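Local coordinates for alginase (Pseudoalteromonas, PDB 4Q8K), which probably cleaves the polysaccharide alginate by β-elimination, as a calcium-containing bacterial lyase of polysaccharide lyase family 18, at residues A[221-226]-A[235-240]; A[225-230]-A[315-320]; A[243-248]-A[259-264]; A[319-324]-A[355-360]. One frame throughout, in Å; residues are numbered along the deposited sequence.

Contact 1: residues A[221-226]-A[235-240]; sequences KTIISQ and ISKVYV. With SO4 (sulfate ion), chain C.
The carbonyl oxygen of V238 is gripped twice from the facing strand: I224 N donates a hydrogen bond to V238 O at 3.0 Å, and the CA of I223 adds a weaker C-H contact to V238 O at 3.4 Å. This is the antiparallel β-hairpin 221-228/234-241, close to the chain's centre in one sheet of a concanavalin-like β-sandwich. A classic β bulge, where I235 and S236 both face H227, distorts the start of the returning strand.

On one face I223 and Y239 lie side by side. Both have chi1 at -62°, with CG1 or CG beside the backbone N, which turns them the same way and brings I223 CG1 over the face of the tyrosine ring, 4.1 Å from its centroid. K221 runs extended past the same ring, CE lying 3.7 Å from Y239 CD2, to place NZ 2.6 Å from O1 of a sulfate. Y239 OH donates to O3 of that ion at 3.0 Å and receives a weak bond from K237 NZ, whose stronger partner is E271. The ion probably comes from the crystallisation liquor, though lysine and hydroxyl suit an anion.

The face bearing T222, S225, V238 and V240 is mixed. I224 CG1 and CD1 pack beside it on V238 CG1 and V240 CG2. A water joins S225 OG, 3.1 Å away, to S236 OG, which also bonds H227 ND1.

Contact 2: residues A[225-230]-A[315-320]; sequences SQHHAS and SYFKFG
Strands 225-228 and 316-319 run antiparallel at 158°, with Q226/K318 and H228/Y316 as hydrogen-bonded pairs, the latter including H228 N to Y316 O at 2.7 Å. H228 and Y316 project side by side: H228 CB sits over the face of the tyrosine ring, 3.7 Å from its centroid, while Y316 OH lies above the rim of the imidazole, 3.1 Å from H228 CD2. The two planes meet obliquely, at 38°. An alanine in place of Y316 would probably uncover this face of H228, leave its imidazole freer to turn, and deprive R198 of its cation-pi partner.

K318 bends at chi3 (-68°), which lays its CE against the Q226 amide, 3.3 Å from CD. The long chain packs on a neutral group while NZ reaches a salt bridge with E190 and a water, 2.8 Å away, that H228 ND1 contacts weakly.

On the other face F317 CD1 stands 3.6 Å above the imidazole plane of H227, and the phenylalanine also meets F208. H227 is held at both nitrogens, ND1 by S236 and NE2 by E206. Such neighbouring antiparallel strands, one face turned outward and one toward the second sheet, characterise a concanavalin-like β-sandwich.

Contact 3: residues A[243-248]-A[259-264]; sequences TDESGF and DVYVRL
Y261 meets F248 from its first side-chain atom onward: CB lies 3.7 Å from F248 CE1, and CG 3.4 Å from that same carbon. Further out F248 CZ sits over the middle of the tyrosine ring, and CE2 of Y261 faces CE2 of F248 at 3.5 Å. The result is a face-to-face stack, centroids 3.8 Å apart and planes at 14°. CG stands between the backbone N and the carbonyl carbon (chi1 61°), which sets the other ring face on Y239. At the tip, OH accepts from one water and donates to a second; both waters also bond E245 OE2.

The contact joins strand 257-265 of a concanavalin-like β-sandwich to the loop before it, where T243 OG1 accepts from E245 N in an ST turn. An alanine replacing Y261 would probably open a gap between F248 and Y239 and leave the two waters short of a partner.

E245, extended, forms a salt bridge with R263: NH2 meets OE1 at 2.7 Å on its syn side, 23° out of the carboxylate plane, while OE1 lies near the guanidinium plane. K273 shares OE1, and E271 takes R263 NH1. D259 touches F248 CB, and its OD1 accepts a hydrogen bond from the backbone N of D250, a calcium ligand.

Contact 4: residues A[319-324]-A[355-360]; sequences FGNYLQ and SKVTMT
Side chains alone join N321 to S355 and F319 to M359 here, for the contact lies across the interior between the two sheets of the protein. Strand 321-324 belongs to one sheet and strand 355-360 to the other; their axes approach to 8.2 Å, too far for backbone pairing. N321 CG stands anti to the backbone N (chi1 179°), which sends the amide across the gap. There ND2 donates to S355 OG at 3.0 Å, nearly straight at 170° and in the plane of the amide.

Burying an asparagine is affordable because both ends are used: OD1 bonds T222 OG1 of a neighbouring strand, and ND2 has a further weak bond to F172 O. The flank of the amide rests on V357, whose CG2 lies 3.4 Å from N321 ND2. A small serine leaves room beside its hydroxyl for L323, with CD1 at 3.5 Å from S355 OG.

Two facing antiparallel sheets with side chains packed between them make up the concanavalin-like β-sandwich. The chain turns a corner at G320, whose backbone angles would jam a side chain against the preceding carbonyl. M359, extended, reaches that corner: its CE lies 3.9 Å from G320 O, and SD makes an oblique Met-aromatic contact, 3.8 Å from F319 CD2. The F319 ring meets F154 edge-to-face.

How the contacts relate
Strand 221-228 is the hub. Contact 1 pairs it with the next strand of the hairpin and contact 2 with 316-319 on its other side, their centres 9 Å apart. Contact 3 extends the same sheet outward, Y239 N bonding Y261 O at 2.8 Å. Contacts 2 and 4 share F319 and G320, the chain turning a corner at G320, and contact 4 ties this sheet to the second one; the hydrogen bond of T222 OG1 with N321 OD1, 2.6 Å, connects it to contact 1. The sulfate of contact 1 also lies about 4 Å from the R263 side chain of contact 3, and another lies near H228; they may mark a groove for acidic alginate. The calcium ion is about 5 Å from the D259 side chain.

Contact 1: residues A[221-226]-A[235-240]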
loop_
_atom_site.group_PDB
_atom_site.type_symbol
_atom_site.label_atom_id
_atom_site.label_comp_id
_atom_site.label_asym_id
_atom_site.label_seq_id
_atom_site.Cartn_x
_atom_site.Cartn_y
_atom_site.Cartn_z
ATOM N N LYS A 221 -10.930 1.290 -1.298
ATOM C CA LYS A 221 -9.712 1.193 -2.104
ATOM C C LYS A 221 -8.507 1.642 -1.284
ATOM O O LYS A 221 -8.479 2.765 -0.760
ATOM C CB LYS A 221 -9.834 2.064 -3.349
ATOM C CG LYS A 221 -8.553 2.188 -4.177
ATOM C CD LYS A 221 -8.845 2.955 -5.444
ATOM C CE LYS A 221 -7.602 3.148 -6.288
ATOM N NZ LYS A 221 -7.891 3.896 -7.558
ATOM N N THR A 222 -7.503 0.777 -1.184
ATOM C CA THR A 222 -6.322 1.126 -0.401
ATOM C C THR A 222 -5.041 0.723 -1.111
ATOM O O THR A 222 -5.047 -0.172 -1.964
ATOM C CB THR A 222 -6.335 0.446 0.972
ATOM O OG1 THR A 222 -5.147 0.815 1.691
ATOM C CG2 THR A 222 -6.397 -1.073 0.820
ATOM N N ILE A 223 -3.953 1.408 -0.768
ATOM C CA ILE A 223 -2.616 0.996 -1.195
ATOM C C ILE A 223 -1.933 0.336 0.002
ATOM O O ILE A 223 -1.826 0.940 1.074
ATOM C CB ILE A 223 -1.785 2.200 -1.710
ATOM C CG1 ILE A 223 -2.448 2.834 -2.941
ATOM C CG2 ILE A 223 -0.339 1.778 -2.054
ATOM C CD1 ILE A 223 -1.799 4.137 -3.347
ATOM N N ILE A 224 -1.477 -0.908 -0.171
ATOM C CA ILE A 224 -0.961 -1.685 0.964
ATOM C C ILE A 224 0.561 -1.833 0.931
ATOM O O ILE A 224 1.165 -2.298 1.893
ATOM C CB ILE A 224 -1.605 -3.100 1.086
ATOM C CG1 ILE A 224 -1.272 -3.979 -0.122
ATOM C CG2 ILE A 224 -3.129 -3.017 1.284
ATOM C CD1 ILE A 224 -1.703 -5.412 0.060
ATOM N N SER A 225 1.166 -1.443 -0.181
ATOM C CA SER A 225 2.623 -1.382 -0.265
ATOM C C SER A 225 3.028 -0.505 -1.443
ATOM O O SER A 225 2.352 -0.475 -2.468
ATOM C CB SER A 225 3.235 -2.790 -0.345
ATOM O OG SER A 225 3.083 -3.354 -1.635
ATOM N N GLN A 226 4.126 0.223 -1.303
ATOM C CA GLN A 226 4.576 1.072 -2.391
ATOM C C GLN A 226 6.032 1.484 -2.269
ATOM O O GLN A 226 6.563 1.612 -1.165
ATOM C CB GLN A 226 3.705 2.322 -2.511
ATOM C CG GLN A 226 3.729 3.199 -1.293
ATOM C CD GLN A 226 2.910 4.448 -1.499
ATOM O OE1 GLN A 226 3.278 5.322 -2.286
ATOM N NE2 GLN A 226 1.795 4.541 -0.794
ATOM N N ILE A 235 6.615 4.745 -7.557
ATOM C CA ILE A 235 7.426 3.906 -8.415
ATOM C C ILE A 235 6.768 2.536 -8.505
ATOM O O ILE A 235 6.726 1.911 -9.573
ATOM C CB ILE A 235 8.837 3.781 -7.823
ATOM C CG1 ILE A 235 9.462 5.173 -7.644
ATOM C CG2 ILE A 235 9.692 2.894 -8.678
ATOM C CD1 ILE A 235 10.737 5.180 -6.819
ATOM N N SER A 236 6.248 2.078 -7.377
ATOM C CA SER A 236 5.456 0.863 -7.349
ATOM C C SER A 236 4.308 1.050 -6.368
ATOM O O SER A 236 4.475 1.679 -5.336
ATOM C CB SER A 236 6.313 -0.338 -6.933
ATOM O OG SER A 236 6.417 -0.424 -5.521
ATOM N N LYS A 237 3.141 0.513 -6.702
ATOM C CA LYS A 237 1.997 0.574 -5.801
ATOM C C LYS A 237 1.188 -0.706 -5.917
ATOM O O LYS A 237 0.887 -1.153 -7.021
ATOM C CB LYS A 237 1.105 1.771 -6.138
ATOM C CG LYS A 237 1.717 3.114 -5.810
ATOM C CD LYS A 237 0.903 4.251 -6.410
ATOM C CE LYS A 237 1.018 4.269 -7.936
ATOM N NZ LYS A 237 0.236 5.387 -8.533
ATOM N N VAL A 238 0.854 -1.300 -4.784
ATOM C CA VAL A 238 0.005 -2.487 -4.766
ATOM C C VAL A 238 -1.321 -2.090 -4.150
ATOM O O VAL A 238 -1.351 -1.491 -3.064
ATOM C CB VAL A 238 0.615 -3.619 -3.937
ATOM C CG1 VAL A 238 -0.304 -4.832 -3.923
ATOM C CG2 VAL A 238 1.992 -3.994 -4.487
ATOM N N TYR A 239 -2.415 -2.423 -4.838
ATOM C CA TYR A 239 -3.748 -1.975 -4.423
ATOM C C TYR A 239 -4.666 -3.123 -4.059
ATOM O O TYR A 239 -4.583 -4.222 -4.612
ATOM C CB TYR A 239 -4.472 -1.244 -5.554
ATOM C CG TYR A 239 -3.849 0.019 -6.087
ATOM C CD1 TYR A 239 -2.723 -0.029 -6.891
ATOM C CD2 TYR A 239 -4.428 1.267 -5.825
ATOM C CE1 TYR A 239 -2.165 1.114 -7.409
ATOM C CE2 TYR A 239 -3.871 2.426 -6.347
ATOM C CZ TYR A 239 -2.743 2.343 -7.128
ATOM O OH TYR A 239 -2.178 3.481 -7.652
ATOM N N VAL A 240 -5.585 -2.823 -3.155
ATOM C CA VAL A 240 -6.749 -3.653 -2.909
ATOM C C VAL A 240 -7.951 -2.717 -3.106
ATOM O O VAL A 240 -8.117 -1.742 -2.376
ATOM C CB VAL A 240 -6.740 -4.258 -1.498
ATOM C CG1 VAL A 240 -7.992 -5.090 -1.263
ATOM C CG2 VAL A 240 -5.488 -5.109 -1.292
HETATM S S SO4 C . -4.877 5.897 -8.993
HETATM O O1 SO4 C . -5.725 4.744 -8.761
HETATM O O2 SO4 C . -5.672 7.120 -9.022
HETATM O O3 SO4 C . -3.918 5.947 -7.886
HETATM O O4 SO4 C . -4.155 5.751 -10.258
HETATM O O HOH W 1 4.933 -2.298 -3.876
#

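Contact 2: residues A[225-230]-A[315-320]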
loop_
_atom_site.group_PDB
_atom_site.type_symbol
_atom_site.label_atom_id
_atom_site.label_comp_id
_atom_site.label_asym_id
_atom_site.label_seq_id
_atom_site.Cartn_x
_atom_site.Cartn_y
_atom_site.Cartn_z
ATOM N N SER A 225 1.166 -1.443 -0.181
ATOM C CA SER A 225 2.623 -1.382 -0.265
ATOM C C SER A 225 3.028 -0.505 -1.443
ATOM O O SER A 225 2.352 -0.475 -2.468
ATOM C CB SER A 225 3.235 -2.790 -0.345
ATOM O OG SER A 225 3.083 -3.354 -1.635
ATOM N N GLN A 226 4.126 0.223 -1.303
ATOM C CA GLN A 226 4.576 1.072 -2.391
ATOM C C GLN A 226 6.032 1.484 -2.269
ATOM O O GLN A 226 6.563 1.612 -1.165
ATOM C CB GLN A 226 3.705 2.322 -2.511
ATOM C CG GLN A 226 3.729 3.199 -1.293
ATOM C CD GLN A 226 2.910 4.448 -1.499
ATOM O OE1 GLN A 226 3.278 5.322 -2.286
ATOM N NE2 GLN A 226 1.795 4.541 -0.794
ATOM N N HIS A 227 6.669 1.679 -3.417
ATOM C CA HIS A 227 7.934 2.380 -3.461
ATOM C C HIS A 227 7.606 3.825 -3.806
ATOM O O HIS A 227 6.968 4.108 -4.816
ATOM C CB HIS A 227 8.888 1.758 -4.488
ATOM C CG HIS A 227 9.517 0.480 -4.023
ATOM N ND1 HIS A 227 8.983 -0.761 -4.305
ATOM C CD2 HIS A 227 10.619 0.252 -3.267
ATOM C CE1 HIS A 227 9.738 -1.698 -3.758
ATOM N NE2 HIS A 227 10.737 -1.110 -3.122
ATOM N N HIS A 228 8.019 4.739 -2.942
ATOM C CA HIS A 228 7.711 6.148 -3.109
ATOM C C HIS A 228 8.950 6.869 -3.640
ATOM O O HIS A 228 10.081 6.513 -3.287
ATOM C CB HIS A 228 7.286 6.718 -1.757
ATOM C CG HIS A 228 6.665 8.075 -1.829
ATOM N ND1 HIS A 228 5.318 8.288 -1.604
ATOM C CD2 HIS A 228 7.203 9.294 -2.062
ATOM C CE1 HIS A 228 5.055 9.576 -1.714
ATOM N NE2 HIS A 228 6.182 10.210 -1.991
ATOM N N ALA A 229 8.744 7.864 -4.498
ATOM C CA ALA A 229 9.846 8.680 -5.001
ATOM C C ALA A 229 10.234 9.754 -3.982
ATOM O O ALA A 229 9.538 9.941 -2.987
ATOM C CB ALA A 229 9.466 9.314 -6.320
ATOM N N SER A 230 11.286 10.485 -4.284
ATOM C CA SER A 230 11.725 11.615 -3.517
ATOM C C SER A 230 10.697 12.693 -3.618
ATOM O O SER A 230 10.331 13.313 -2.641
ATOM C CB SER A 230 13.020 12.157 -4.109
ATOM O OG SER A 230 14.024 11.215 -3.981
ATOM N N SER A 315 14.658 6.871 -2.982
ATOM C CA SER A 315 13.433 6.081 -2.991
ATOM C C SER A 315 13.182 5.441 -1.644
ATOM O O SER A 315 14.096 5.271 -0.846
ATOM C CB SER A 315 13.527 4.993 -4.068
ATOM O OG SER A 315 14.518 4.033 -3.734
ATOM N N TYR A 316 11.934 5.069 -1.385
ATOM C CA TYR A 316 11.630 4.402 -0.132
ATOM C C TYR A 316 10.386 3.541 -0.184
ATOM O O TYR A 316 9.377 3.918 -0.771
ATOM C CB TYR A 316 11.584 5.394 1.041
ATOM C CG TYR A 316 10.554 6.515 0.999
ATOM C CD1 TYR A 316 10.674 7.564 0.091
ATOM C CD2 TYR A 316 9.497 6.551 1.908
ATOM C CE1 TYR A 316 9.750 8.611 0.076
ATOM C CE2 TYR A 316 8.583 7.595 1.900
ATOM C CZ TYR A 316 8.717 8.616 0.983
ATOM O OH TYR A 316 7.813 9.655 0.970
ATOM N N PHE A 317 10.501 2.370 0.427
ATOM C CA PHE A 317 9.416 1.420 0.510
ATOM C C PHE A 317 8.492 1.761 1.678
ATOM O O PHE A 317 8.959 2.178 2.745
ATOM C CB PHE A 317 9.977 0.010 0.696
ATOM C CG PHE A 317 8.927 -1.069 0.692
ATOM C CD1 PHE A 317 8.244 -1.372 -0.470
ATOM C CD2 PHE A 317 8.647 -1.791 1.838
ATOM C CE1 PHE A 317 7.277 -2.370 -0.486
ATOM C CE2 PHE A 317 7.685 -2.785 1.838
ATOM C CZ PHE A 317 7.001 -3.080 0.664
ATOM N N LYS A 318 7.188 1.581 1.466
ATOM C CA LYS A 318 6.202 1.718 2.530
ATOM C C LYS A 318 5.217 0.568 2.470
ATOM O O LYS A 318 4.995 -0.019 1.404
ATOM C CB LYS A 318 5.420 3.034 2.393
ATOM C CG LYS A 318 6.255 4.230 2.004
ATOM C CD LYS A 318 5.497 5.536 2.215
ATOM C CE LYS A 318 4.337 5.686 1.252
ATOM N NZ LYS A 318 3.595 6.972 1.524
ATOM N N PHE A 319 4.597 0.251 3.599
ATOM C CA PHE A 319 3.553 -0.767 3.579
ATOM C C PHE A 319 2.599 -0.533 4.738
ATOM O O PHE A 319 2.965 0.107 5.725
ATOM C CB PHE A 319 4.170 -2.167 3.647
ATOM C CG PHE A 319 4.823 -2.473 4.962
ATOM C CD1 PHE A 319 6.129 -2.075 5.206
ATOM C CD2 PHE A 319 4.139 -3.152 5.946
ATOM C CE1 PHE A 319 6.735 -2.351 6.424
ATOM C CE2 PHE A 319 4.740 -3.434 7.167
ATOM C CZ PHE A 319 6.042 -3.033 7.397
ATOM N N GLY A 320 1.378 -1.040 4.598
ATOM C CA GLY A 320 0.334 -0.863 5.592
ATOM C C GLY A 320 -1.019 -0.700 4.927
ATOM O O GLY A 320 -1.427 -1.513 4.099
HETATM O O HOH W 2 2.166 8.250 -0.583
HETATM O O HOH W 3 8.484 11.910 -0.108
#

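Contact 3: residues A[243-248]-A[259-264]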
loop_
_atom_site.group_PDB
_atom_site.type_symbol
_atom_site.label_atom_id
_atom_site.label_comp_id
_atom_site.label_asym_id
_atom_site.label_seq_id
_atom_site.Cartn_x
_atom_site.Cartn_y
_atom_site.Cartn_z
ATOM N N THR A 243 -13.374 -0.825 -7.216
ATOM C CA THR A 243 -13.850 0.250 -8.090
ATOM C C THR A 243 -14.231 -0.234 -9.480
ATOM O O THR A 243 -14.092 -1.415 -9.807
ATOM C CB THR A 243 -12.786 1.341 -8.304
ATOM O OG1 THR A 243 -11.791 0.851 -9.213
ATOM C CG2 THR A 243 -12.143 1.750 -6.978
ATOM N N ASP A 244 -14.683 0.708 -10.304
ATOM C CA ASP A 244 -15.064 0.423 -11.683
ATOM C C ASP A 244 -13.908 0.655 -12.647
ATOM O O ASP A 244 -14.109 0.676 -13.863
ATOM C CB ASP A 244 -16.245 1.313 -12.099
ATOM C CG ASP A 244 -17.529 0.533 -12.326
ATOM O OD1 ASP A 244 -17.539 -0.693 -12.113
ATOM O OD2 ASP A 244 -18.544 1.164 -12.707
ATOM N N GLU A 245 -12.697 0.849 -12.124
ATOM C CA GLU A 245 -11.562 1.046 -13.018
ATOM C C GLU A 245 -11.406 -0.204 -13.857
ATOM O O GLU A 245 -11.353 -1.311 -13.321
ATOM C CB GLU A 245 -10.263 1.327 -12.265
ATOM C CG GLU A 245 -9.056 1.379 -13.203
ATOM C CD GLU A 245 -7.761 1.783 -12.520
ATOM O OE1 GLU A 245 -6.695 1.564 -13.135
ATOM O OE2 GLU A 245 -7.809 2.325 -11.388
ATOM N N SER A 246 -11.345 -0.037 -15.173
ATOM C CA SER A 246 -11.264 -1.189 -16.065
ATOM C C SER A 246 -9.857 -1.792 -16.110
ATOM O O SER A 246 -8.878 -1.141 -15.747
ATOM C CB SER A 246 -11.719 -0.815 -17.481
ATOM O OG SER A 246 -10.886 0.183 -18.052
ATOM N N GLY A 247 -9.774 -3.040 -16.559
ATOM C CA GLY A 247 -8.499 -3.692 -16.791
ATOM C C GLY A 247 -8.117 -4.776 -15.801
ATOM O O GLY A 247 -7.030 -5.344 -15.913
ATOM N N PHE A 248 -9.000 -5.079 -14.853
ATOM C CA PHE A 248 -8.710 -6.075 -13.823
ATOM C C PHE A 248 -9.698 -7.240 -13.895
ATOM O O PHE A 248 -10.605 -7.232 -14.729
ATOM C CB PHE A 248 -8.716 -5.423 -12.429
ATOM C CG PHE A 248 -7.892 -4.155 -12.347
ATOM C CD1 PHE A 248 -6.546 -4.170 -12.671
ATOM C CD2 PHE A 248 -8.465 -2.952 -11.960
ATOM C CE1 PHE A 248 -5.787 -3.019 -12.607
ATOM C CE2 PHE A 248 -7.704 -1.793 -11.897
ATOM C CZ PHE A 248 -6.356 -1.828 -12.213
ATOM N N ASP A 259 -10.348 -6.089 -6.356
ATOM C CA ASP A 259 -9.241 -6.384 -7.249
ATOM C C ASP A 259 -7.941 -6.139 -6.501
ATOM O O ASP A 259 -7.803 -5.152 -5.772
ATOM C CB ASP A 259 -9.295 -5.475 -8.469
ATOM C CG ASP A 259 -10.465 -5.797 -9.373
ATOM O OD1 ASP A 259 -10.500 -6.925 -9.909
ATOM O OD2 ASP A 259 -11.352 -4.939 -9.529
ATOM N N VAL A 260 -6.988 -7.044 -6.673
ATOM C CA VAL A 260 -5.659 -6.830 -6.134
ATOM C C VAL A 260 -4.756 -6.704 -7.339
ATOM O O VAL A 260 -4.690 -7.608 -8.171
ATOM C CB VAL A 260 -5.184 -8.005 -5.266
ATOM C CG1 VAL A 260 -3.770 -7.738 -4.752
ATOM C CG2 VAL A 260 -6.156 -8.257 -4.121
ATOM N N TYR A 261 -4.093 -5.566 -7.466
ATOM C CA TYR A 261 -3.296 -5.309 -8.649
ATOM C C TYR A 261 -2.117 -4.437 -8.312
ATOM O O TYR A 261 -2.033 -3.862 -7.212
ATOM C CB TYR A 261 -4.141 -4.655 -9.760
ATOM C CG TYR A 261 -4.752 -3.309 -9.414
ATOM C CD1 TYR A 261 -4.067 -2.122 -9.664
ATOM C CD2 TYR A 261 -6.024 -3.232 -8.877
ATOM C CE1 TYR A 261 -4.632 -0.894 -9.373
ATOM C CE2 TYR A 261 -6.601 -1.999 -8.574
ATOM C CZ TYR A 261 -5.901 -0.843 -8.829
ATOM O OH TYR A 261 -6.475 0.375 -8.520
ATOM N N VAL A 262 -1.205 -4.335 -9.267
ATOM C CA VAL A 262 -0.025 -3.530 -9.075
ATOM C C VAL A 262 0.128 -2.524 -10.202
ATOM O O VAL A 262 -0.213 -2.801 -11.359
ATOM C CB VAL A 262 1.234 -4.424 -8.969
ATOM C CG1 VAL A 262 1.420 -5.230 -10.260
ATOM C CG2 VAL A 262 2.454 -3.570 -8.679
ATOM N N ARG A 263 0.613 -1.335 -9.866
ATOM C CA ARG A 263 1.084 -0.409 -10.888
ATOM C C ARG A 263 2.566 -0.211 -10.669
ATOM O O ARG A 263 2.998 0.059 -9.536
ATOM C CB ARG A 263 0.391 0.948 -10.766
ATOM C CG ARG A 263 -1.063 0.931 -11.163
ATOM C CD ARG A 263 -1.724 2.287 -10.956
ATOM N NE ARG A 263 -2.991 2.319 -11.675
ATOM C CZ ARG A 263 -3.112 2.761 -12.920
ATOM N NH1 ARG A 263 -2.046 3.227 -13.557
ATOM N NH2 ARG A 263 -4.293 2.733 -13.524
ATOM N N LEU A 264 3.323 -0.334 -11.756
ATOM C CA LEU A 264 4.767 -0.128 -11.769
ATOM C C LEU A 264 5.131 0.961 -12.767
ATOM O O LEU A 264 4.762 0.888 -13.940
ATOM C CB LEU A 264 5.492 -1.424 -12.156
ATOM C CG LEU A 264 5.243 -2.622 -11.242
ATOM C CD1 LEU A 264 5.944 -3.877 -11.797
ATOM C CD2 LEU A 264 5.726 -2.315 -9.835
HETATM O O HOH W 4 -9.143 1.568 -8.969
HETATM O O HOH W 5 -13.504 -3.847 -8.443
HETATM O O HOH W 6 -10.782 -1.836 -8.569
HETATM O O HOH W 7 -5.366 2.405 -10.119
#

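Contact 4: residues A[319-324]-A[355-360]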
loop_
_atom_site.group_PDB
_atom_site.type_symbol
_atom_site.label_atom_id
_atom_site.label_comp_id
_atom_site.label_asym_id
_atom_site.label_seq_id
_atom_site.Cartn_x
_atom_site.Cartn_y
_atom_site.Cartn_z
ATOM N N PHE A 319 4.597 0.251 3.599
ATOM C CA PHE A 319 3.553 -0.767 3.579
ATOM C C PHE A 319 2.599 -0.533 4.738
ATOM O O PHE A 319 2.965 0.107 5.725
ATOM C CB PHE A 319 4.170 -2.167 3.647
ATOM C CG PHE A 319 4.823 -2.473 4.962
ATOM C CD1 PHE A 319 6.129 -2.075 5.206
ATOM C CD2 PHE A 319 4.139 -3.152 5.946
ATOM C CE1 PHE A 319 6.735 -2.351 6.424
ATOM C CE2 PHE A 319 4.740 -3.434 7.167
ATOM C CZ PHE A 319 6.042 -3.033 7.397
ATOM N N GLY A 320 1.378 -1.040 4.598
ATOM C CA GLY A 320 0.334 -0.863 5.592
ATOM C C GLY A 320 -1.019 -0.700 4.927
ATOM O O GLY A 320 -1.427 -1.513 4.099
ATOM N N ASN A 321 -1.730 0.361 5.280
ATOM C CA ASN A 321 -3.056 0.546 4.725
ATOM C C ASN A 321 -3.257 2.034 4.522
ATOM O O ASN A 321 -3.491 2.778 5.484
ATOM C CB ASN A 321 -4.097 -0.064 5.674
ATOM C CG ASN A 321 -5.528 0.116 5.188
ATOM O OD1 ASN A 321 -5.783 0.821 4.216
ATOM N ND2 ASN A 321 -6.467 -0.503 5.889
ATOM N N TYR A 322 -3.096 2.468 3.274
ATOM C CA TYR A 322 -3.308 3.857 2.889
ATOM C C TYR A 322 -4.637 3.953 2.143
ATOM O O TYR A 322 -4.699 3.727 0.939
ATOM C CB TYR A 322 -2.156 4.296 1.993
ATOM C CG TYR A 322 -2.173 5.727 1.516
ATOM C CD1 TYR A 322 -3.124 6.638 1.961
ATOM C CD2 TYR A 322 -1.230 6.166 0.595
ATOM C CE1 TYR A 322 -3.123 7.942 1.512
ATOM C CE2 TYR A 322 -1.223 7.473 0.134
ATOM C CZ TYR A 322 -2.180 8.356 0.600
ATOM O OH TYR A 322 -2.178 9.657 0.151
ATOM N N LEU A 323 -5.695 4.290 2.881
ATOM C CA LEU A 323 -7.062 4.329 2.359
ATOM C C LEU A 323 -7.305 5.558 1.477
ATOM O O LEU A 323 -7.096 6.698 1.907
ATOM C CB LEU A 323 -8.054 4.306 3.528
ATOM C CG LEU A 323 -9.543 4.068 3.240
ATOM C CD1 LEU A 323 -9.773 2.660 2.704
ATOM C CD2 LEU A 323 -10.365 4.314 4.515
ATOM N N GLN A 324 -7.734 5.305 0.240
ATOM C CA GLN A 324 -7.853 6.326 -0.789
ATOM C C GLN A 324 -9.237 6.964 -0.754
ATOM O O GLN A 324 -10.241 6.259 -0.744
ATOM C CB GLN A 324 -7.628 5.697 -2.169
ATOM C CG GLN A 324 -6.276 4.987 -2.316
ATOM C CD GLN A 324 -5.099 5.949 -2.194
ATOM O OE1 GLN A 324 -4.332 5.894 -1.226
ATOM N NE2 GLN A 324 -4.948 6.828 -3.179
ATOM N N SER A 355 -11.935 -0.865 7.453
ATOM C CA SER A 355 -10.752 -0.999 6.605
ATOM C C SER A 355 -9.576 -1.438 7.462
ATOM O O SER A 355 -8.851 -0.612 8.022
ATOM C CB SER A 355 -10.418 0.301 5.879
ATOM O OG SER A 355 -9.286 0.121 5.022
ATOM N N LYS A 356 -9.411 -2.750 7.569
ATOM C CA LYS A 356 -8.402 -3.324 8.434
ATOM C C LYS A 356 -7.517 -4.261 7.628
ATOM O O LYS A 356 -7.983 -5.288 7.133
ATOM C CB LYS A 356 -9.058 -4.093 9.584
ATOM C CG LYS A 356 -8.053 -4.749 10.525
ATOM C CD LYS A 356 -8.731 -5.671 11.519
ATOM C CE LYS A 356 -9.562 -4.875 12.516
ATOM N NZ LYS A 356 -10.052 -5.730 13.633
ATOM N N VAL A 357 -6.249 -3.891 7.494
ATOM C CA VAL A 357 -5.257 -4.767 6.869
ATOM C C VAL A 357 -4.408 -5.430 7.963
ATOM O O VAL A 357 -3.740 -4.751 8.743
ATOM C CB VAL A 357 -4.363 -4.012 5.864
ATOM C CG1 VAL A 357 -3.260 -4.927 5.310
ATOM C CG2 VAL A 357 -5.202 -3.457 4.717
ATOM N N THR A 358 -4.457 -6.757 8.016
ATOM C CA THR A 358 -3.722 -7.515 9.022
ATOM C C THR A 358 -2.573 -8.253 8.352
ATOM O O THR A 358 -2.788 -9.009 7.410
ATOM C CB THR A 358 -4.629 -8.539 9.724
ATOM O OG1 THR A 358 -5.727 -7.862 10.348
ATOM C CG2 THR A 358 -3.859 -9.304 10.789
ATOM N N MET A 359 -1.356 -8.031 8.834
ATOM C CA MET A 359 -0.201 -8.674 8.229
ATOM C C MET A 359 0.512 -9.579 9.215
ATOM O O MET A 359 0.826 -9.167 10.327
ATOM C CB MET A 359 0.769 -7.626 7.683
ATOM C CG MET A 359 0.235 -6.881 6.494
ATOM S SD MET A 359 1.480 -5.886 5.688
ATOM C CE MET A 359 0.461 -4.862 4.626
ATOM N N THR A 360 0.745 -10.818 8.791
ATOM C CA THR A 360 1.425 -11.825 9.585
ATOM C C THR A 360 2.519 -12.464 8.731
ATOM O O THR A 360 2.619 -12.191 7.525
ATOM C CB THR A 360 0.452 -12.923 10.039
ATOM O OG1 THR A 360 -0.278 -13.411 8.905
ATOM C CG2 THR A 360 -0.538 -12.379 11.087
#